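Local coordinates for amorpha-4,11-diene synthase (Artemisia annua, PDB 4GAX), which probably catalyses the metal-dependent cyclisation of farnesyl diphosphate to sesquiterpene products, at residues A275-A289 / L305-I318. Numbering follows the deposited sequence.
Sequences APYSRDRIVECYFWA and LAKVIALVTLIDDI
Cys285 is the central knob of a buried, largely apolar packing between helices 282-289 and 305-318 in the metal-binding domain of the terpene synthase family, extended by the loop that precedes the first helix. The segment axes approach to 8.1 Å at 128°. With SG turned beside its own backbone N and anti to the carbonyl carbon (chi1 -63°), Cys285 drops among Ala306, Ile309, Ala310 and Thr313, SG lying 3.6 Å from Ala310 CA. A turn further on, Ala289 CB lies 3.9 Å from Ala306 CB, and Ile309 CD1 lies over one face of the Trp288 indole, a CH-pi contact 4.1 Å from the five-membered ring centroid.

In the loop, Ser278 OG and N both bond to Ala275 O, closing the type I turn, while Leu314 CD2 packs against Ser278 OG and Ala275 CB. The Tyr277 ring, which also meets Tyr322, sets CE1 3.4 Å from Ile318 CG1; its buried OH has no polar partner in the model. Cut back to an alanine, Tyr277 would probably leave a gap beside Ile318 and Tyr322 without its ring neighbour. Arg279, poorly ordered, places a guanidinium face over Asp317 OD1; Arg279 NE to Asp317 OD2 (3.5 Å) is a salt bridge of charges alone. Asp316 and Asp317 begin the sequence DDIYD, the aspartate-rich DDxxD motif whose carboxylates in class I terpene synthases coordinate the magnesium ions that hold the substrate diphosphate.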
ATOM      1  N   ALA A 275      19.371 -15.407  15.638  1.00 35.43           N
ATOM      2  CA  ALA A 275      19.827 -14.326  14.763  1.00 37.99           C
ATOM      3  C   ALA A 275      20.035 -13.038  15.557  1.00 37.51           C
ATOM      4  O   ALA A 275      19.328 -12.055  15.344  1.00 33.82           O
ATOM      5  CB  ALA A 275      18.832 -14.097  13.642  1.00 39.22           C
ATOM      6  N   PRO A 276      21.018 -13.031  16.469  1.00 39.17           N
ATOM      7  CA  PRO A 276      21.143 -11.891  17.388  1.00 44.04           C
ATOM      8  C   PRO A 276      21.616 -10.616  16.685  1.00 48.08           C
ATOM      9  O   PRO A 276      21.524  -9.513  17.237  1.00 45.59           O
ATOM     10  CB  PRO A 276      22.177 -12.378  18.403  1.00 43.37           C
ATOM     11  CG  PRO A 276      23.023 -13.332  17.624  1.00 41.64           C
ATOM     12  CD  PRO A 276      22.103 -14.014  16.648  1.00 39.76           C
ATOM     13  N   TYR A 277      22.121 -10.775  15.470  1.00 48.56           N
ATOM     14  CA  TYR A 277      22.506  -9.640  14.650  1.00 56.63           C
ATOM     15  C   TYR A 277      21.283  -8.872  14.128  1.00 49.73           C
ATOM     16  O   TYR A 277      21.388  -7.698  13.769  1.00 48.07           O
ATOM     17  CB  TYR A 277      23.357 -10.120  13.470  1.00 57.74           C
ATOM     18  CG  TYR A 277      22.694 -11.207  12.665  1.00 52.86           C
ATOM     19  CD1 TYR A 277      21.801 -10.891  11.652  1.00 60.71           C
ATOM     20  CD2 TYR A 277      22.946 -12.549  12.924  1.00 56.76           C
ATOM     21  CE1 TYR A 277      21.183 -11.864  10.924  1.00 59.55           C
ATOM     22  CE2 TYR A 277      22.330 -13.542  12.186  1.00 54.81           C
ATOM     23  CZ  TYR A 277      21.448 -13.187  11.191  1.00 64.04           C
ATOM     24  OH  TYR A 277      20.820 -14.149  10.447  1.00 62.55           O
ATOM     25  N   SER A 278      20.125  -9.529  14.083  1.00 35.16           N
ATOM     26  CA  SER A 278      18.944  -8.918  13.463  1.00 26.91           C
ATOM     27  C   SER A 278      17.883  -8.411  14.448  1.00 31.85           C
ATOM     28  O   SER A 278      18.107  -8.379  15.662  1.00 32.14           O
ATOM     29  CB  SER A 278      18.319  -9.865  12.435  1.00 46.43           C
ATOM     30  OG  SER A 278      18.028 -11.116  13.031  1.00 67.51           O
ATOM     31  N   ARG A 279      16.719  -8.055  13.903  1.00 42.91           N
ATOM     32  CA  ARG A 279      15.669  -7.363  14.643  1.00 51.77           C
ATOM     33  C   ARG A 279      14.494  -8.266  15.001  1.00 47.16           C
ATOM     34  O   ARG A 279      14.201  -9.231  14.295  1.00 46.88           O
ATOM     35  CB  ARG A 279      15.137  -6.207  13.790  1.00 57.58           C
ATOM     36  CG  ARG A 279      16.218  -5.379  13.126  1.00 66.33           C
ATOM     37  CD  ARG A 279      15.685  -4.584  11.940  1.00 65.02           C
ATOM     38  NE  ARG A 279      16.764  -3.829  11.310  1.00 66.34           N
ATOM     39  CZ  ARG A 279      16.638  -3.107  10.203  1.00 73.31           C
ATOM     40  NH1 ARG A 279      15.466  -3.034   9.582  1.00 76.15           N
ATOM     41  NH2 ARG A 279      17.689  -2.459   9.715  1.00 74.96           N
ATOM     42  N   ASP A 280      13.811  -7.925  16.089  1.00 31.09           N
ATOM     43  CA  ASP A 280      12.578  -8.607  16.488  1.00 31.66           C
ATOM     44  C   ASP A 280      11.394  -7.724  16.060  1.00 33.33           C
ATOM     45  O   ASP A 280      10.923  -6.878  16.840  1.00 28.53           O
ATOM     46  CB  ASP A 280      12.576  -8.826  18.004  1.00 36.17           C
ATOM     47  CG  ASP A 280      11.403  -9.672  18.481  1.00 48.17           C
ATOM     48  OD1 ASP A 280      10.745 -10.322  17.638  1.00 47.40           O
ATOM     49  OD2 ASP A 280      11.145  -9.697  19.710  1.00 49.21           O
ATOM     50  N   ARG A 281      10.920  -7.919  14.827  1.00 28.81           N
ATOM     51  CA  ARG A 281       9.947  -7.005  14.213  1.00 24.35           C
ATOM     52  C   ARG A 281       8.772  -7.682  13.520  1.00 27.23           C
ATOM     53  O   ARG A 281       8.326  -7.220  12.451  1.00 25.77           O
ATOM     54  CB  ARG A 281      10.646  -6.096  13.193  1.00 31.53           C
ATOM     55  CG  ARG A 281      11.689  -5.151  13.806  1.00 37.19           C
ATOM     56  CD  ARG A 281      11.033  -4.155  14.753  1.00 49.52           C
ATOM     57  NE  ARG A 281      11.674  -4.131  16.067  1.00 59.79           N
ATOM     58  CZ  ARG A 281      12.710  -3.363  16.382  1.00 60.84           C
ATOM     59  NH1 ARG A 281      13.233  -2.549  15.477  1.00 69.74           N
ATOM     60  NH2 ARG A 281      13.225  -3.405  17.601  1.00 62.86           N
ATOM     61  N   ILE A 282       8.234  -8.744  14.112  1.00 27.37           N
ATOM     62  CA  ILE A 282       7.158  -9.457  13.412  1.00 28.28           C
ATOM     63  C   ILE A 282       5.905  -8.585  13.210  1.00 26.30           C
ATOM     64  O   ILE A 282       5.231  -8.685  12.182  1.00 23.66           O
ATOM     65  CB  ILE A 282       6.822 -10.818  14.062  1.00 25.88           C
ATOM     66  CG1 ILE A 282       6.116 -11.724  13.051  1.00 22.54           C
ATOM     67  CG2 ILE A 282       5.976 -10.642  15.312  1.00 30.46           C
ATOM     68  CD1 ILE A 282       6.918 -11.955  11.751  1.00 28.44           C
ATOM     69  N   VAL A 283       5.616  -7.701  14.166  1.00 24.63           N
ATOM     70  CA  VAL A 283       4.426  -6.853  14.066  1.00 22.96           C
ATOM     71  C   VAL A 283       4.583  -5.925  12.872  1.00 23.97           C
ATOM     72  O   VAL A 283       3.656  -5.730  12.077  1.00 26.97           O
ATOM     73  CB  VAL A 283       4.196  -6.017  15.348  1.00 25.61           C
ATOM     74  CG1 VAL A 283       3.011  -5.052  15.150  1.00 25.82           C
ATOM     75  CG2 VAL A 283       3.947  -6.934  16.541  1.00 29.34           C
ATOM     76  N   GLU A 284       5.788  -5.390  12.740  1.00 23.66           N
ATOM     77  CA  GLU A 284       6.153  -4.530  11.622  1.00 30.99           C
ATOM     78  C   GLU A 284       6.077  -5.231  10.259  1.00 29.60           C
ATOM     79  O   GLU A 284       5.632  -4.643   9.271  1.00 26.45           O
ATOM     80  CB  GLU A 284       7.544  -3.936  11.868  1.00 23.16           C
ATOM     81  CG  GLU A 284       7.581  -2.900  13.015  1.00 37.63           C
ATOM     82  CD  GLU A 284       7.454  -3.498  14.433  1.00 42.17           C
ATOM     83  OE1 GLU A 284       7.640  -4.726  14.617  1.00 31.41           O
ATOM     84  OE2 GLU A 284       7.162  -2.728  15.378  1.00 45.93           O
ATOM     85  N   CYS A 285       6.492  -6.490  10.193  1.00 23.85           N
ATOM     86  CA  CYS A 285       6.415  -7.216   8.920  1.00 23.50           C
ATOM     87  C   CYS A 285       4.954  -7.455   8.565  1.00 19.63           C
ATOM     88  O   CYS A 285       4.553  -7.334   7.408  1.00 18.65           O
ATOM     89  CB  CYS A 285       7.154  -8.550   9.005  1.00 25.12           C
ATOM     90  SG  CYS A 285       8.942  -8.382   9.310  1.00 28.82           S
ATOM     91  N   TYR A 286       4.157  -7.801   9.568  1.00 22.21           N
ATOM     92  CA  TYR A 286       2.727  -8.019   9.341  1.00 22.27           C
ATOM     93  C   TYR A 286       2.017  -6.744   8.856  1.00 20.22           C
ATOM     94  O   TYR A 286       1.188  -6.797   7.949  1.00 19.03           O
ATOM     95  CB  TYR A 286       2.044  -8.548  10.613  1.00 19.51           C
ATOM     96  CG  TYR A 286       0.565  -8.713  10.391  1.00 20.09           C
ATOM     97  CD1 TYR A 286      -0.362  -7.932  11.068  1.00 21.32           C
ATOM     98  CD2 TYR A 286       0.098  -9.627   9.466  1.00 19.85           C
ATOM     99  CE1 TYR A 286      -1.744  -8.076  10.822  1.00 20.16           C
ATOM    100  CE2 TYR A 286      -1.261  -9.780   9.210  1.00 23.55           C
ATOM    101  CZ  TYR A 286      -2.177  -8.998   9.894  1.00 24.81           C
ATOM    102  OH  TYR A 286      -3.525  -9.151   9.627  1.00 22.28           O
ATOM    103  N   PHE A 287       2.356  -5.599   9.455  1.00 18.71           N
ATOM    104  CA  PHE A 287       1.701  -4.336   9.109  1.00 17.86           C
ATOM    105  C   PHE A 287       1.966  -4.002   7.651  1.00 17.98           C
ATOM    106  O   PHE A 287       1.085  -3.540   6.931  1.00 20.26           O
ATOM    107  CB  PHE A 287       2.173  -3.193  10.030  1.00 24.01           C
ATOM    108  CG  PHE A 287       1.317  -1.952   9.945  1.00 28.17           C
ATOM    109  CD1 PHE A 287       0.023  -1.952  10.455  1.00 25.56           C
ATOM    110  CD2 PHE A 287       1.804  -0.792   9.357  1.00 33.58           C
ATOM    111  CE1 PHE A 287      -0.784  -0.811  10.367  1.00 28.80           C
ATOM    112  CE2 PHE A 287       1.007   0.355   9.274  1.00 31.08           C
ATOM    113  CZ  PHE A 287      -0.287   0.344   9.774  1.00 22.20           C
ATOM    114  N   TRP A 288       3.184  -4.270   7.212  1.00 21.44           N
ATOM    115  CA  TRP A 288       3.541  -4.093   5.812  1.00 21.18           C
ATOM    116  C   TRP A 288       2.737  -5.053   4.920  1.00 22.33           C
ATOM    117  O   TRP A 288       2.182  -4.646   3.875  1.00 21.11           O
ATOM    118  CB  TRP A 288       5.044  -4.328   5.690  1.00 19.47           C
ATOM    119  CG  TRP A 288       5.693  -3.908   4.430  1.00 23.34           C
ATOM    120  CD1 TRP A 288       5.105  -3.700   3.217  1.00 21.54           C
ATOM    121  CD2 TRP A 288       7.088  -3.651   4.253  1.00 22.93           C
ATOM    122  NE1 TRP A 288       6.057  -3.330   2.292  1.00 24.85           N
ATOM    123  CE2 TRP A 288       7.282  -3.292   2.906  1.00 23.84           C
ATOM    124  CE3 TRP A 288       8.196  -3.695   5.103  1.00 26.84           C
ATOM    125  CZ2 TRP A 288       8.541  -2.964   2.390  1.00 22.01           C
ATOM    126  CZ3 TRP A 288       9.456  -3.364   4.586  1.00 31.72           C
ATOM    127  CH2 TRP A 288       9.612  -3.012   3.240  1.00 27.68           C
ATOM    128  N   ALA A 289       2.654  -6.323   5.323  1.00 17.50           N
ATOM    129  CA  ALA A 289       1.870  -7.292   4.548  1.00 20.72           C
ATOM    130  C   ALA A 289       0.400  -6.864   4.523  1.00 15.43           C
ATOM    131  O   ALA A 289      -0.301  -7.004   3.498  1.00 17.08           O
ATOM    132  CB  ALA A 289       2.000  -8.687   5.139  1.00 23.82           C
ATOM    133  N   LEU A 305       3.170 -13.419   2.997  1.00 18.86           N
ATOM    134  CA  LEU A 305       3.920 -12.219   2.667  1.00 24.53           C
ATOM    135  C   LEU A 305       4.637 -11.703   3.902  1.00 22.72           C
ATOM    136  O   LEU A 305       5.802 -11.301   3.836  1.00 25.87           O
ATOM    137  CB  LEU A 305       2.991 -11.154   2.079  1.00 22.63           C
ATOM    138  CG  LEU A 305       3.574  -9.760   1.775  1.00 15.64           C
ATOM    139  CD1 LEU A 305       4.709  -9.826   0.762  1.00 20.71           C
ATOM    140  CD2 LEU A 305       2.438  -8.838   1.231  1.00 19.21           C
ATOM    141  N   ALA A 306       3.960 -11.749   5.041  1.00 17.32           N
ATOM    142  CA  ALA A 306       4.580 -11.316   6.284  1.00 13.66           C
ATOM    143  C   ALA A 306       5.814 -12.167   6.590  1.00 22.06           C
ATOM    144  O   ALA A 306       6.852 -11.634   6.992  1.00 18.54           O
ATOM    145  CB  ALA A 306       3.572 -11.397   7.437  1.00 19.25           C
ATOM    146  N   LYS A 307       5.705 -13.484   6.408  1.00 19.24           N
ATOM    147  CA  LYS A 307       6.857 -14.368   6.615  1.00 20.25           C
ATOM    148  C   LYS A 307       8.008 -14.023   5.681  1.00 17.12           C
ATOM    149  O   LYS A 307       9.163 -13.976   6.103  1.00 20.92           O
ATOM    150  CB  LYS A 307       6.452 -15.828   6.427  1.00 18.46           C
ATOM    151  CG  LYS A 307       5.438 -16.296   7.481  1.00 20.91           C
ATOM    152  CD  LYS A 307       4.961 -17.728   7.193  1.00 24.57           C
ATOM    153  CE  LYS A 307       4.028 -18.238   8.306  1.00 22.73           C
ATOM    154  NZ  LYS A 307       3.581 -19.651   8.031  1.00 21.04           N
ATOM    155  N   VAL A 308       7.699 -13.783   4.411  1.00 18.85           N
ATOM    156  CA  VAL A 308       8.737 -13.446   3.447  1.00 18.48           C
ATOM    157  C   VAL A 308       9.398 -12.120   3.815  1.00 21.61           C
ATOM    158  O   VAL A 308      10.621 -11.986   3.733  1.00 26.22           O
ATOM    159  CB  VAL A 308       8.184 -13.409   2.000  1.00 20.72           C
ATOM    160  CG1 VAL A 308       9.217 -12.876   1.039  1.00 18.03           C
ATOM    161  CG2 VAL A 308       7.752 -14.815   1.570  1.00 21.13           C
ATOM    162  N   ILE A 309       8.601 -11.147   4.252  1.00 19.93           N
ATOM    163  CA  ILE A 309       9.178  -9.876   4.711  1.00 22.12           C
ATOM    164  C   ILE A 309      10.086 -10.071   5.939  1.00 21.87           C
ATOM    165  O   ILE A 309      11.158  -9.445   6.051  1.00 20.54           O
ATOM    166  CB  ILE A 309       8.078  -8.810   4.957  1.00 27.87           C
ATOM    167  CG1 ILE A 309       7.400  -8.475   3.630  1.00 21.73           C
ATOM    168  CG2 ILE A 309       8.664  -7.547   5.596  1.00 25.29           C
ATOM    169  CD1 ILE A 309       6.104  -7.654   3.758  1.00 22.38           C
ATOM    170  N   ALA A 310       9.688 -10.961   6.850  1.00 19.92           N
ATOM    171  CA  ALA A 310      10.549 -11.279   7.988  1.00 19.86           C
ATOM    172  C   ALA A 310      11.848 -11.917   7.505  1.00 22.34           C
ATOM    173  O   ALA A 310      12.916 -11.653   8.056  1.00 27.14           O
ATOM    174  CB  ALA A 310       9.834 -12.198   8.968  1.00 24.29           C
ATOM    175  N   LEU A 311      11.765 -12.740   6.458  1.00 19.58           N
ATOM    176  CA  LEU A 311      12.969 -13.409   5.925  1.00 28.24           C
ATOM    177  C   LEU A 311      13.907 -12.435   5.212  1.00 30.56           C
ATOM    178  O   LEU A 311      15.136 -12.549   5.311  1.00 31.32           O
ATOM    179  CB  LEU A 311      12.574 -14.527   4.967  1.00 29.45           C
ATOM    180  CG  LEU A 311      12.036 -15.813   5.590  1.00 24.35           C
ATOM    181  CD1 LEU A 311      11.530 -16.701   4.447  1.00 21.55           C
ATOM    182  CD2 LEU A 311      13.160 -16.512   6.370  1.00 21.06           C
ATOM    183  N   VAL A 312      13.310 -11.486   4.496  1.00 30.48           N
ATOM    184  CA  VAL A 312      14.038 -10.423   3.814  1.00 32.01           C
ATOM    185  C   VAL A 312      14.781  -9.558   4.825  1.00 27.95           C
ATOM    186  O   VAL A 312      15.944  -9.204   4.635  1.00 35.28           O
ATOM    187  CB  VAL A 312      13.055  -9.528   3.019  1.00 28.27           C
ATOM    188  CG1 VAL A 312      13.721  -8.226   2.610  1.00 32.16           C
ATOM    189  CG2 VAL A 312      12.529 -10.276   1.819  1.00 32.87           C
ATOM    190  N   THR A 313      14.085  -9.213   5.897  1.00 31.41           N
ATOM    191  CA  THR A 313      14.665  -8.426   6.970  1.00 39.48           C
ATOM    192  C   THR A 313      15.897  -9.129   7.542  1.00 40.28           C
ATOM    193  O   THR A 313      16.944  -8.499   7.729  1.00 36.01           O
ATOM    194  CB  THR A 313      13.619  -8.167   8.075  1.00 42.10           C
ATOM    195  OG1 THR A 313      12.486  -7.487   7.509  1.00 44.70           O
ATOM    196  CG2 THR A 313      14.205  -7.326   9.187  1.00 48.36           C
ATOM    197  N   LEU A 314      15.784 -10.434   7.796  1.00 32.39           N
ATOM    198  CA  LEU A 314      16.914 -11.209   8.311  1.00 31.27           C
ATOM    199  C   LEU A 314      18.056 -11.197   7.326  1.00 33.73           C
ATOM    200  O   LEU A 314      19.197 -10.876   7.691  1.00 35.10           O
ATOM    201  CB  LEU A 314      16.511 -12.663   8.566  1.00 34.75           C
ATOM    202  CG  LEU A 314      15.670 -12.916   9.813  1.00 33.63           C
ATOM    203  CD1 LEU A 314      14.855 -14.194   9.667  1.00 37.81           C
ATOM    204  CD2 LEU A 314      16.581 -13.017  11.002  1.00 32.68           C
ATOM    205  N   ILE A 315      17.749 -11.555   6.076  1.00 30.40           N
ATOM    206  CA  ILE A 315      18.777 -11.693   5.043  1.00 35.10           C
ATOM    207  C   ILE A 315      19.483 -10.357   4.779  1.00 41.84           C
ATOM    208  O   ILE A 315      20.709 -10.321   4.637  1.00 42.27           O
ATOM    209  CB  ILE A 315      18.207 -12.288   3.735  1.00 37.46           C
ATOM    210  CG1 ILE A 315      17.772 -13.737   3.959  1.00 31.59           C
ATOM    211  CG2 ILE A 315      19.251 -12.277   2.639  1.00 33.40           C
ATOM    212  CD1 ILE A 315      17.052 -14.339   2.763  1.00 32.99           C
ATOM    213  N   ASP A 316      18.716  -9.266   4.736  1.00 37.03           N
ATOM    214  CA  ASP A 316      19.307  -7.935   4.584  1.00 39.70           C
ATOM    215  C   ASP A 316      20.269  -7.616   5.722  1.00 37.05           C
ATOM    216  O   ASP A 316      21.323  -7.020   5.512  1.00 34.49           O
ATOM    217  CB  ASP A 316      18.227  -6.857   4.516  1.00 49.48           C
ATOM    218  CG  ASP A 316      17.920  -6.430   3.098  1.00 55.68           C
ATOM    219  OD1 ASP A 316      18.829  -6.502   2.242  1.00 55.65           O
ATOM    220  OD2 ASP A 316      16.769  -6.024   2.837  1.00 59.00           O
ATOM    221  N   ASP A 317      19.899  -8.024   6.930  1.00 38.55           N
ATOM    222  CA  ASP A 317      20.715  -7.761   8.106  1.00 37.79           C
ATOM    223  C   ASP A 317      21.995  -8.597   8.137  1.00 49.23           C
ATOM    224  O   ASP A 317      22.905  -8.307   8.912  1.00 51.69           O
ATOM    225  CB  ASP A 317      19.900  -7.950   9.388  1.00 42.16           C
ATOM    226  CG  ASP A 317      18.872  -6.845   9.597  1.00 53.38           C
ATOM    227  OD1 ASP A 317      18.903  -5.846   8.841  1.00 53.30           O
ATOM    228  OD2 ASP A 317      18.042  -6.971  10.529  1.00 51.86           O
ATOM    229  N   ILE A 318      22.061  -9.637   7.305  1.00 44.32           N
ATOM    230  CA  ILE A 318      23.294 -10.409   7.150  1.00 39.92           C
ATOM    231  C   ILE A 318      24.171  -9.765   6.079  1.00 41.80           C
ATOM    232  O   ILE A 318      25.389  -9.688   6.208  1.00 36.55           O
ATOM    233  CB  ILE A 318      23.031 -11.869   6.724  1.00 40.26           C
ATOM    234  CG1 ILE A 318      22.225 -12.618   7.784  1.00 40.15           C
ATOM    235  CG2 ILE A 318      24.339 -12.598   6.496  1.00 40.14           C
ATOM    236  CD1 ILE A 318      21.828 -14.029   7.364  1.00 35.30           C
TER